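Local coordinates for chaperonin-like RBCX protein 1, chloroplastic (Arabidopsis thaliana, PDB 4GR2), which acts in chloroplasts as a homodimeric chaperone in the assembly of RuBisCO, the carbon-dioxide-fixing enzyme of photosynthesis, at residues N53-S56 / K60-A63; T64-S69 / N74-I79; A33-E36 / E41-M44; D21-V26 / N89-D94. The protein carries 2 engineered substitutions. All blocks are in the same frame, centred on the assembly; numbering follows the deposited sequence.

Contact 1: N53-S56 / K60-A63; sequences NSVS and KFLA. Engineered in segment 60-63: Leu62 (natural residue Cys).
The ring of Phe61 slides in alongside the chain at Asn53-Val55 and is touched there by three residues in a row. Val55 supplies the face contact: its CG1 stands over the middle of the ring, 4.1 Å from the Phe61 centroid and 11° off the ring normal, a CH-pi contact. CG1 gets there because it lies anti to the carbonyl carbon of Val55 (chi1 -63°), and the two side chains run side by side in the same direction. Ser54 gives only backbone, its O lying 3.3 Å from CB of Phe61, while its own CB points away. At the ring edge, near the plane, Asn53 O comes within 3.7 Å of CE1 of Phe61, and Asn53 CB packs on the same carbon at 3.9 Å. The setting is the linker between two consecutive helices of the all-helical RbcX fold: helix 40-52 ends, 53-56 crosses over, and Phe61, one turn into helix 58-68, folds back on the linker. A chi1 of 170° sets CG of Phe61 opposite the backbone N and directs the ring at that linker. Beyond the pair, Phe61 also meets the ring of Phe49 and the side chain of Leu50 on helix 40-52, and Val28 on helix 11-35.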
loop_
_atom_site.group_PDB
_atom_site.type_symbol
_atom_site.label_atom_id
_atom_site.label_comp_id
_atom_site.label_asym_id
_atom_site.label_seq_id
_atom_site.Cartn_x
_atom_site.Cartn_y
_atom_site.Cartn_z
ATOM N N ASN B 53 -12.433 3.099 -17.758
ATOM C CA ASN B 53 -12.796 2.862 -16.367
ATOM C C ASN B 53 -11.606 2.438 -15.540
ATOM O O ASN B 53 -10.891 1.504 -15.898
ATOM C CB ASN B 53 -13.907 1.825 -16.263
ATOM C CG ASN B 53 -15.199 2.328 -16.827
ATOM O OD1 ASN B 53 -15.464 2.174 -18.018
ATOM N ND2 ASN B 53 -16.002 2.969 -15.989
ATOM N N SER B 54 -11.402 3.126 -14.429
ATOM C CA SER B 54 -10.196 2.926 -13.642
ATOM C C SER B 54 -10.339 1.980 -12.465
ATOM O O SER B 54 -11.179 2.192 -11.587
ATOM C CB SER B 54 -9.746 4.249 -13.092
ATOM O OG SER B 54 -10.663 4.838 -12.170
ATOM N N VAL B 55 -9.491 0.963 -12.433
ATOM C CA VAL B 55 -9.455 0.026 -11.302
ATOM C C VAL B 55 -9.037 0.662 -9.958
ATOM O O VAL B 55 -9.110 -0.009 -8.928
ATOM C CB VAL B 55 -8.485 -1.131 -11.590
ATOM C CG1 VAL B 55 -8.958 -1.947 -12.776
ATOM C CG2 VAL B 55 -7.093 -0.577 -11.861
ATOM N N SER B 56 -8.627 1.943 -9.965
ATOM C CA SER B 56 -8.012 2.591 -8.783
ATOM C C SER B 56 -8.853 2.663 -7.482
ATOM O O SER B 56 -8.449 2.098 -6.455
ATOM C CB SER B 56 -7.417 3.942 -9.159
ATOM O OG SER B 56 -6.286 3.747 -10.005
ATOM N N LYS B 60 -15.673 1.365 -6.723
ATOM C CA LYS B 60 -16.381 2.255 -7.642
ATOM C C LYS B 60 -16.310 1.658 -9.035
ATOM O O LYS B 60 -17.301 1.659 -9.756
ATOM C CB LYS B 60 -15.799 3.679 -7.628
ATOM N N PHE B 61 -15.144 1.130 -9.399
ATOM C CA PHE B 61 -14.972 0.431 -10.679
ATOM C C PHE B 61 -15.932 -0.774 -10.807
ATOM O O PHE B 61 -16.529 -0.997 -11.866
ATOM C CB PHE B 61 -13.525 -0.041 -10.817
ATOM C CG PHE B 61 -13.275 -0.974 -11.990
ATOM C CD1 PHE B 61 -12.926 -0.465 -13.233
ATOM C CD2 PHE B 61 -13.340 -2.365 -11.828
ATOM C CE1 PHE B 61 -12.671 -1.311 -14.301
ATOM C CE2 PHE B 61 -13.088 -3.227 -12.896
ATOM C CZ PHE B 61 -12.752 -2.698 -14.136
ATOM N N LEU B 62 -16.069 -1.550 -9.736
ATOM C CA LEU B 62 -16.942 -2.725 -9.780
ATOM C C LEU B 62 -18.412 -2.328 -9.817
ATOM O O LEU B 62 -19.210 -2.945 -10.535
ATOM C CB LEU B 62 -16.674 -3.660 -8.592
ATOM C CG LEU B 62 -15.335 -4.409 -8.668
ATOM C CD1 LEU B 62 -15.059 -5.120 -7.363
ATOM C CD2 LEU B 62 -15.361 -5.391 -9.849
ATOM N N ALA B 63 -18.774 -1.314 -9.033
ATOM C CA ALA B 63 -20.151 -0.819 -9.018
ATOM C C ALA B 63 -20.557 -0.336 -10.406
ATOM O O ALA B 63 -21.691 -0.550 -10.860
ATOM C CB ALA B 63 -20.300 0.296 -8.011
#

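Contact 2: T64-S69 / N74-I79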
loop_
_atom_site.group_PDB
_atom_site.type_symbol
_atom_site.label_atom_id
_atom_site.label_comp_id
_atom_site.label_asym_id
_atom_site.label_seq_id
_atom_site.Cartn_x
_atom_site.Cartn_y
_atom_site.Cartn_z
ATOM N N THR B 64 -19.614 0.298 -11.083
ATOM C CA THR B 64 -19.837 0.794 -12.431
ATOM C C THR B 64 -19.918 -0.359 -13.418
ATOM O O THR B 64 -20.744 -0.357 -14.347
ATOM C CB THR B 64 -18.708 1.749 -12.843
ATOM O OG1 THR B 64 -18.747 2.894 -11.988
ATOM C CG2 THR B 64 -18.856 2.192 -14.297
ATOM N N LEU B 65 -19.056 -1.346 -13.217
ATOM C CA LEU B 65 -19.024 -2.505 -14.099
ATOM C C LEU B 65 -20.318 -3.314 -14.038
ATOM O O LEU B 65 -20.777 -3.859 -15.035
ATOM C CB LEU B 65 -17.849 -3.407 -13.747
ATOM C CG LEU B 65 -17.681 -4.643 -14.634
ATOM C CD1 LEU B 65 -17.361 -4.248 -16.080
ATOM C CD2 LEU B 65 -16.621 -5.592 -14.043
ATOM N N MET B 66 -20.924 -3.420 -12.874
ATOM C CA MET B 66 -22.097 -4.278 -12.846
ATOM C C MET B 66 -23.383 -3.569 -13.249
ATOM O O MET B 66 -24.426 -4.204 -13.427
ATOM C CB MET B 66 -22.237 -5.002 -11.526
ATOM C CG MET B 66 -22.281 -4.133 -10.349
ATOM S SD MET B 66 -21.517 -5.069 -9.022
ATOM C CE MET B 66 -22.406 -4.416 -7.636
ATOM N N ARG B 67 -23.295 -2.258 -13.410
ATOM C CA ARG B 67 -24.414 -1.471 -13.895
ATOM C C ARG B 67 -24.282 -1.279 -15.403
ATOM O O ARG B 67 -25.181 -0.746 -16.046
ATOM C CB ARG B 67 -24.468 -0.128 -13.175
ATOM C CG ARG B 67 -25.086 -0.218 -11.795
ATOM C CD ARG B 67 -24.728 0.980 -10.939
ATOM N NE ARG B 67 -25.302 0.881 -9.596
ATOM C CZ ARG B 67 -24.886 0.038 -8.648
ATOM N NH1 ARG B 67 -23.884 -0.809 -8.871
ATOM N NH2 ARG B 67 -25.473 0.046 -7.462
ATOM N N ARG B 68 -23.170 -1.740 -15.966
ATOM C CA ARG B 68 -22.898 -1.557 -17.388
ATOM C C ARG B 68 -23.824 -2.405 -18.264
ATOM O O ARG B 68 -24.342 -1.928 -19.264
ATOM C CB ARG B 68 -21.427 -1.853 -17.687
ATOM C CG ARG B 68 -21.075 -1.926 -19.147
ATOM C CD ARG B 68 -21.388 -0.635 -19.926
ATOM N NE ARG B 68 -20.914 -0.800 -21.300
ATOM C CZ ARG B 68 -21.589 -1.435 -22.255
ATOM N NH1 ARG B 68 -22.801 -1.931 -22.012
ATOM N NH2 ARG B 68 -21.063 -1.553 -23.463
ATOM N N SER B 69 -24.029 -3.660 -17.882
ATOM C CA SER B 69 -24.972 -4.533 -18.566
ATOM C C SER B 69 -25.144 -5.760 -17.691
ATOM O O SER B 69 -24.410 -5.933 -16.721
ATOM C CB SER B 69 -24.478 -4.906 -19.974
ATOM O OG SER B 69 -23.676 -6.073 -19.997
ATOM N N ASN B 74 -22.375 -9.981 -14.489
ATOM C CA ASN B 74 -21.839 -11.315 -14.253
ATOM C C ASN B 74 -20.305 -11.318 -14.200
ATOM O O ASN B 74 -19.699 -12.142 -13.502
ATOM C CB ASN B 74 -22.360 -12.314 -15.295
ATOM C CG ASN B 74 -23.869 -12.633 -15.130
ATOM O OD1 ASN B 74 -24.379 -12.789 -14.013
ATOM N ND2 ASN B 74 -24.572 -12.728 -16.255
ATOM N N LEU B 75 -19.675 -10.396 -14.924
ATOM C CA LEU B 75 -18.217 -10.279 -14.867
ATOM C C LEU B 75 -17.755 -9.707 -13.516
ATOM O O LEU B 75 -16.785 -10.180 -12.917
ATOM C CB LEU B 75 -17.717 -9.416 -16.014
ATOM C CG LEU B 75 -16.244 -9.582 -16.371
ATOM C CD1 LEU B 75 -15.930 -11.055 -16.530
ATOM C CD2 LEU B 75 -15.931 -8.830 -17.657
ATOM N N ALA B 76 -18.462 -8.687 -13.045
ATOM C CA ALA B 76 -18.239 -8.141 -11.717
ATOM C C ALA B 76 -18.321 -9.201 -10.624
ATOM O O ALA B 76 -17.484 -9.227 -9.716
ATOM C CB ALA B 76 -19.237 -7.045 -11.433
ATOM N N LEU B 77 -19.354 -10.050 -10.700
ATOM C CA LEU B 77 -19.593 -11.088 -9.693
ATOM C C LEU B 77 -18.489 -12.143 -9.711
ATOM O O LEU B 77 -18.175 -12.754 -8.682
ATOM C CB LEU B 77 -20.975 -11.739 -9.909
ATOM C CG LEU B 77 -22.094 -11.255 -8.972
ATOM C CD1 LEU B 77 -21.814 -11.710 -7.539
ATOM C CD2 LEU B 77 -22.263 -9.752 -8.986
ATOM N N ARG B 78 -17.921 -12.366 -10.892
ATOM C CA ARG B 78 -16.775 -13.248 -11.043
ATOM C C ARG B 78 -15.533 -12.645 -10.348
ATOM O O ARG B 78 -14.813 -13.326 -9.595
ATOM C CB ARG B 78 -16.496 -13.439 -12.528
ATOM C CG ARG B 78 -15.235 -14.239 -12.834
ATOM C CD ARG B 78 -15.388 -15.704 -12.397
ATOM N NE ARG B 78 -14.120 -16.438 -12.433
ATOM C CZ ARG B 78 -13.837 -17.489 -11.663
ATOM N NH1 ARG B 78 -14.729 -17.943 -10.782
ATOM N NH2 ARG B 78 -12.653 -18.082 -11.767
ATOM N N ILE B 79 -15.297 -11.360 -10.607
ATOM C CA ILE B 79 -14.169 -10.647 -10.023
ATOM C C ILE B 79 -14.354 -10.591 -8.521
ATOM O O ILE B 79 -13.402 -10.765 -7.782
ATOM C CB ILE B 79 -14.001 -9.234 -10.656
ATOM C CG1 ILE B 79 -13.710 -9.393 -12.156
ATOM C CG2 ILE B 79 -12.878 -8.418 -9.934
ATOM C CD1 ILE B 79 -13.831 -8.125 -13.001
#
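Met66 and Ala76 meet where two consecutive helices of the RbcX fold, 58-68 and 70-90, form a tight antiparallel hairpin. The axes of segments 64-68 and 74-79 come within 8.2 Å at 146°, a close approach that the small side chain of Ala76 suits. CB of Ala76 rests against CB of Met66 at 3.6 Å, with Met66 SD also near it at 3.9 Å. A first torsion of 56° places CG of Met66 between the backbone N and the carbonyl carbon, and the bend at chi2 then brings the sulfur to that methyl. Leu65 makes the other half of the contact. Its CD2 packs on the backbone between Leu75 and Ala76, 3.7 Å from N of Ala76 and 4.4 Å from CB of Leu75. Farther along helix 70-90, CD1 of Ile79 closes on the same Leu65 CD2 at 3.9 Å.

Outside this shell, Leu65 packs further on Phe49 of helix 40-52, while Met66 touches Leu111 of the second subunit, bringing the hairpin to the dimer interface. At the tight corner between the helices, Ser69 takes the N-cap position of helix 70-90: its side chain caps a backbone N of that helix, and its OG is also hydrogen-bonded to ND1 of His72.

Contact 3: A33-E36 / E41-M44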
loop_
_atom_site.group_PDB
_atom_site.type_symbol
_atom_site.label_atom_id
_atom_site.label_comp_id
_atom_site.label_asym_id
_atom_site.label_seq_id
_atom_site.Cartn_x
_atom_site.Cartn_y
_atom_site.Cartn_z
ATOM N N ALA B 33 -7.057 -12.808 -17.696
ATOM C CA ALA B 33 -6.237 -13.878 -18.258
ATOM C C ALA B 33 -7.097 -15.083 -18.652
ATOM O O ALA B 33 -7.000 -15.591 -19.770
ATOM C CB ALA B 33 -5.160 -14.289 -17.266
ATOM N N GLN B 34 -7.949 -15.513 -17.723
ATOM C CA GLN B 34 -8.838 -16.655 -17.917
ATOM C C GLN B 34 -9.751 -16.485 -19.120
ATOM O O GLN B 34 -10.170 -17.467 -19.738
ATOM C CB GLN B 34 -9.704 -16.861 -16.679
ATOM C CG GLN B 34 -8.970 -17.409 -15.482
ATOM C CD GLN B 34 -9.851 -17.429 -14.260
ATOM O OE1 GLN B 34 -11.077 -17.320 -14.361
ATOM N NE2 GLN B 34 -9.238 -17.556 -13.094
ATOM N N LEU B 35 -10.067 -15.233 -19.437
ATOM C CA LEU B 35 -10.963 -14.908 -20.535
ATOM C C LEU B 35 -10.295 -15.025 -21.902
ATOM O O LEU B 35 -10.968 -15.299 -22.896
ATOM C CB LEU B 35 -11.499 -13.483 -20.370
ATOM C CG LEU B 35 -12.926 -13.285 -19.858
ATOM C CD1 LEU B 35 -13.126 -13.977 -18.523
ATOM C CD2 LEU B 35 -13.247 -11.805 -19.748
ATOM N N GLU B 36 -8.981 -14.818 -21.957
ATOM C CA GLU B 36 -8.310 -14.628 -23.244
ATOM C C GLU B 36 -8.377 -15.816 -24.225
ATOM O O GLU B 36 -8.171 -15.640 -25.428
ATOM C CB GLU B 36 -6.875 -14.122 -23.063
ATOM C CG GLU B 36 -6.323 -13.454 -24.317
ATOM C CD GLU B 36 -4.936 -12.880 -24.129
ATOM O OE1 GLU B 36 -4.514 -12.708 -22.963
ATOM O OE2 GLU B 36 -4.272 -12.600 -25.152
ATOM N N GLU B 41 -14.533 -12.908 -26.932
ATOM C CA GLU B 41 -15.551 -11.884 -27.140
ATOM C C GLU B 41 -15.706 -11.081 -25.854
ATOM O O GLU B 41 -15.785 -9.848 -25.883
ATOM C CB GLU B 41 -16.890 -12.519 -27.529
ATOM N N ALA B 42 -15.736 -11.797 -24.728
ATOM C CA ALA B 42 -15.845 -11.183 -23.406
ATOM C C ALA B 42 -14.522 -10.567 -22.955
ATOM O O ALA B 42 -14.522 -9.576 -22.221
ATOM C CB ALA B 42 -16.342 -12.185 -22.380
ATOM N N TYR B 43 -13.402 -11.144 -23.392
ATOM C CA TYR B 43 -12.096 -10.544 -23.110
ATOM C C TYR B 43 -11.978 -9.171 -23.770
ATOM O O TYR B 43 -11.454 -8.233 -23.169
ATOM C CB TYR B 43 -10.927 -11.442 -23.543
ATOM C CG TYR B 43 -9.613 -10.685 -23.588
ATOM C CD1 TYR B 43 -8.880 -10.444 -22.428
ATOM C CD2 TYR B 43 -9.116 -10.191 -24.787
ATOM C CE1 TYR B 43 -7.688 -9.740 -22.469
ATOM C CE2 TYR B 43 -7.928 -9.484 -24.833
ATOM C CZ TYR B 43 -7.222 -9.263 -23.679
ATOM O OH TYR B 43 -6.042 -8.562 -23.741
ATOM N N MET B 44 -12.462 -9.064 -25.007
ATOM C CA MET B 44 -12.441 -7.799 -25.736
ATOM C C MET B 44 -13.291 -6.758 -25.011
ATOM O O MET B 44 -12.860 -5.619 -24.809
#
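Leu35 meets Ala42 and Tyr43 from CB through CG to CD2. Its CB packs against CB of Tyr43 at 3.8 Å, CG then passes the backbone N of Tyr43, and CD2 ends over the peptide that joins Ala42 to Tyr43, 3.6 Å from O of Ala42 and 4.1 Å from CB of that residue. The side chain thus lies along the backbone of the second helix.

Glu36 takes the ring. Its CG stands squarely above the centre of the Tyr43 ring, 4.1 Å from the centroid and 1° off the normal, a CH-pi contact made by the aliphatic part of an acidic side chain. Tyr43 offers that face with CG anti to its backbone N (chi1 165°), and its hydroxyl goes on to hydrogen-bond NE of Arg47, one turn farther along the same helix.

The arrangement is a tight turn between two consecutive helices at the surface of the RbcX fold, joining the end of helix 11-35 to the start of helix 40-52. In the turn between them, OD1 of Asn39 accepts a hydrogen bond from the backbone N of Ala42. Gln34 OE1 takes a hydrogen bond from NH2 of Arg78, which ties this corner to helix 70-90.

Contact 4: D21-V26 / N89-D94; sequences DFFTYV and NDFEWD
The backbones of 21-26 and 89-94 stay well apart, with the nearest CA atoms, those of Phe23 and Phe91, separated by 9.1 Å, so side chains must span the gap. What fills it is an aromatic cluster of Phe23, Phe91 and Trp93, set where helix 11-35 of the RbcX fold passes the break between helix 70-90 and the long C-terminal helix 93-118. Phe23 drives its far edge into the face of Phe91 in a T-shaped pair, with centroids 5.0 Å apart and planes at 73°. CE1 of Phe23 stands over the middle of the Phe91 ring, 3.7 Å from CG of that ring. The neighbouring CZ of Phe23 lies 3.6 Å from CZ2 of Trp93; those two rings meet obliquely, their planes at 69°. Within the break itself, Phe91 and Trp93 are also in contact, CD2 of Phe91 lying over the face of the indole.

Phe91 reaches Phe23 with its CG anti to the backbone N (chi1 -171°), which extends the ring away from the linker toward helix 11-35. Glu92 between the two aromatics centres an inverse gamma turn and occupies the N-cap position of helix 93-118, where its backbone N also bonds OE2 of Glu12 of the second subunit. Lys97 of the second subunit makes a cation-pi contact with Trp93. Phe23 additionally leans on Tyr86 and Ala87 of helix 70-90, and the indole is pinned there as well, because NE1 of Trp93 donates a hydrogen bond to the backbone O of Ala87.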
loop_
_atom_site.group_PDB
_atom_site.type_symbol
_atom_site.label_atom_id
_atom_site.label_comp_id
_atom_site.label_asym_id
_atom_site.label_seq_id
_atom_site.Cartn_x
_atom_site.Cartn_y
_atom_site.Cartn_z
ATOM N N ASP B 21 -8.010 -2.810 -2.357
ATOM C CA ASP B 21 -7.964 -2.284 -3.715
ATOM C C ASP B 21 -6.946 -3.014 -4.561
ATOM O O ASP B 21 -7.201 -3.287 -5.742
ATOM C CB ASP B 21 -7.689 -0.767 -3.732
ATOM C CG ASP B 21 -8.896 0.047 -3.299
ATOM O OD1 ASP B 21 -10.044 -0.402 -3.562
ATOM O OD2 ASP B 21 -8.693 1.132 -2.699
ATOM N N PHE B 22 -5.789 -3.315 -3.974
ATOM C CA PHE B 22 -4.783 -4.124 -4.671
ATOM C C PHE B 22 -5.365 -5.498 -5.092
ATOM O O PHE B 22 -5.125 -5.959 -6.200
ATOM C CB PHE B 22 -3.517 -4.310 -3.809
ATOM C CG PHE B 22 -2.397 -5.012 -4.533
ATOM C CD1 PHE B 22 -1.887 -4.491 -5.722
ATOM C CD2 PHE B 22 -1.873 -6.209 -4.047
ATOM C CE1 PHE B 22 -0.862 -5.145 -6.408
ATOM C CE2 PHE B 22 -0.843 -6.865 -4.726
ATOM C CZ PHE B 22 -0.342 -6.342 -5.894
ATOM N N PHE B 23 -6.117 -6.142 -4.202
ATOM C CA PHE B 23 -6.726 -7.444 -4.523
ATOM C C PHE B 23 -7.756 -7.355 -5.638
ATOM O O PHE B 23 -7.831 -8.253 -6.483
ATOM C CB PHE B 23 -7.330 -8.105 -3.280
ATOM C CG PHE B 23 -6.302 -8.513 -2.263
ATOM C CD1 PHE B 23 -5.067 -8.981 -2.669
ATOM C CD2 PHE B 23 -6.558 -8.381 -0.902
ATOM C CE1 PHE B 23 -4.100 -9.348 -1.728
ATOM C CE2 PHE B 23 -5.593 -8.732 0.049
ATOM C CZ PHE B 23 -4.364 -9.220 -0.375
ATOM N N THR B 24 -8.536 -6.277 -5.660
ATOM C CA THR B 24 -9.446 -6.026 -6.798
ATOM C C THR B 24 -8.691 -5.973 -8.106
ATOM O O THR B 24 -9.127 -6.525 -9.102
ATOM C CB THR B 24 -10.210 -4.711 -6.640
ATOM O OG1 THR B 24 -10.953 -4.744 -5.411
ATOM C CG2 THR B 24 -11.150 -4.451 -7.841
ATOM N N TYR B 25 -7.530 -5.322 -8.093
ATOM C CA TYR B 25 -6.702 -5.193 -9.284
ATOM C C TYR B 25 -6.068 -6.521 -9.720
ATOM O O TYR B 25 -6.019 -6.822 -10.914
ATOM C CB TYR B 25 -5.626 -4.101 -9.086
ATOM C CG TYR B 25 -4.343 -4.360 -9.840
ATOM C CD1 TYR B 25 -4.164 -3.896 -11.141
ATOM C CD2 TYR B 25 -3.307 -5.081 -9.251
ATOM C CE1 TYR B 25 -2.981 -4.148 -11.832
ATOM C CE2 TYR B 25 -2.134 -5.341 -9.931
ATOM C CZ TYR B 25 -1.973 -4.870 -11.218
ATOM O OH TYR B 25 -0.792 -5.137 -11.876
ATOM N N VAL B 26 -5.549 -7.290 -8.761
ATOM C CA VAL B 26 -5.078 -8.647 -9.046
ATOM C C VAL B 26 -6.223 -9.475 -9.671
ATOM O O VAL B 26 -6.046 -10.117 -10.700
ATOM C CB VAL B 26 -4.577 -9.372 -7.776
ATOM C CG1 VAL B 26 -3.995 -10.734 -8.145
ATOM C CG2 VAL B 26 -3.525 -8.546 -7.049
ATOM N N ASN B 89 -6.911 -17.326 0.069
ATOM C CA ASN B 89 -6.418 -18.663 -0.236
ATOM C C ASN B 89 -5.064 -18.705 -0.931
ATOM O O ASN B 89 -4.246 -19.569 -0.633
ATOM C CB ASN B 89 -7.458 -19.471 -1.049
ATOM C CG ASN B 89 -8.809 -19.644 -0.310
ATOM O OD1 ASN B 89 -8.862 -19.753 0.922
ATOM N ND2 ASN B 89 -9.900 -19.682 -1.078
ATOM N N ASP B 90 -4.805 -17.785 -1.845
ATOM C CA ASP B 90 -3.582 -17.883 -2.646
ATOM C C ASP B 90 -2.482 -16.895 -2.242
ATOM O O ASP B 90 -1.306 -17.254 -2.242
ATOM C CB ASP B 90 -3.891 -17.682 -4.124
ATOM C CG ASP B 90 -4.854 -18.707 -4.641
ATOM O OD1 ASP B 90 -4.904 -19.798 -4.034
ATOM O OD2 ASP B 90 -5.552 -18.423 -5.635
ATOM N N PHE B 91 -2.865 -15.650 -1.959
ATOM C CA PHE B 91 -1.897 -14.604 -1.628
ATOM C C PHE B 91 -1.015 -15.040 -0.461
ATOM O O PHE B 91 -1.515 -15.409 0.607
ATOM C CB PHE B 91 -2.603 -13.299 -1.265
ATOM C CG PHE B 91 -1.665 -12.107 -1.116
ATOM C CD1 PHE B 91 -1.012 -11.585 -2.223
ATOM C CD2 PHE B 91 -1.481 -11.491 0.124
ATOM C CE1 PHE B 91 -0.161 -10.471 -2.106
ATOM C CE2 PHE B 91 -0.646 -10.366 0.249
ATOM C CZ PHE B 91 0.011 -9.861 -0.881
ATOM N N GLU B 92 0.298 -14.973 -0.660
ATOM C CA GLU B 92 1.230 -15.437 0.366
ATOM C C GLU B 92 1.559 -14.342 1.369
ATOM O O GLU B 92 2.600 -13.695 1.281
ATOM C CB GLU B 92 2.484 -16.032 -0.281
ATOM C CG GLU B 92 2.211 -17.325 -1.045
ATOM C CD GLU B 92 3.289 -17.638 -2.054
ATOM O OE1 GLU B 92 3.074 -18.528 -2.902
ATOM O OE2 GLU B 92 4.352 -16.985 -2.002
ATOM N N TRP B 93 0.651 -14.166 2.325
ATOM C CA TRP B 93 0.723 -13.115 3.335
ATOM C C TRP B 93 2.071 -13.054 4.043
ATOM O O TRP B 93 2.713 -12.008 4.064
ATOM C CB TRP B 93 -0.408 -13.289 4.362
ATOM C CG TRP B 93 -1.757 -12.902 3.803
ATOM C CD1 TRP B 93 -2.662 -13.716 3.168
ATOM C CD2 TRP B 93 -2.329 -11.588 3.809
ATOM N NE1 TRP B 93 -3.775 -12.984 2.792
ATOM C CE2 TRP B 93 -3.590 -11.676 3.179
ATOM C CE3 TRP B 93 -1.896 -10.339 4.305
ATOM C CZ2 TRP B 93 -4.420 -10.562 3.015
ATOM C CZ3 TRP B 93 -2.729 -9.237 4.152
ATOM C CH2 TRP B 93 -3.976 -9.354 3.506
ATOM N N ASP B 94 2.506 -14.178 4.604
ATOM C CA ASP B 94 3.752 -14.200 5.355
ATOM C C ASP B 94 4.985 -13.967 4.492
ATOM O O ASP B 94 5.953 -13.334 4.935
ATOM C CB ASP B 94 3.870 -15.461 6.204
ATOM C CG ASP B 94 3.375 -15.227 7.608
ATOM O OD1 ASP B 94 4.111 -14.581 8.409
ATOM O OD2 ASP B 94 2.235 -15.651 7.895
#

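In the fold
Contacts 2 and 4 are buried, contact 1 is partly so, and contact 3 lies at the surface. Contacts 1, 2 and 3 each close a short connection between consecutive helices, whereas contact 4 spans 62 residues and encloses the other three. Helix 58-68 serves contacts 1 and 2, helix 11-35 serves 3 and 4, and helix 70-90 serves 2 and 4. Chemistry follows place: contact 2 is wholly aliphatic apart from a sulfur, contact 4 aromatic, and contacts 1 and 3 each set an aliphatic carbon over an aromatic face. Contacts 2 and 3 touch where Leu75 packs on Leu35. The second subunit touches contacts 1, 2 and 4, but not contact 3.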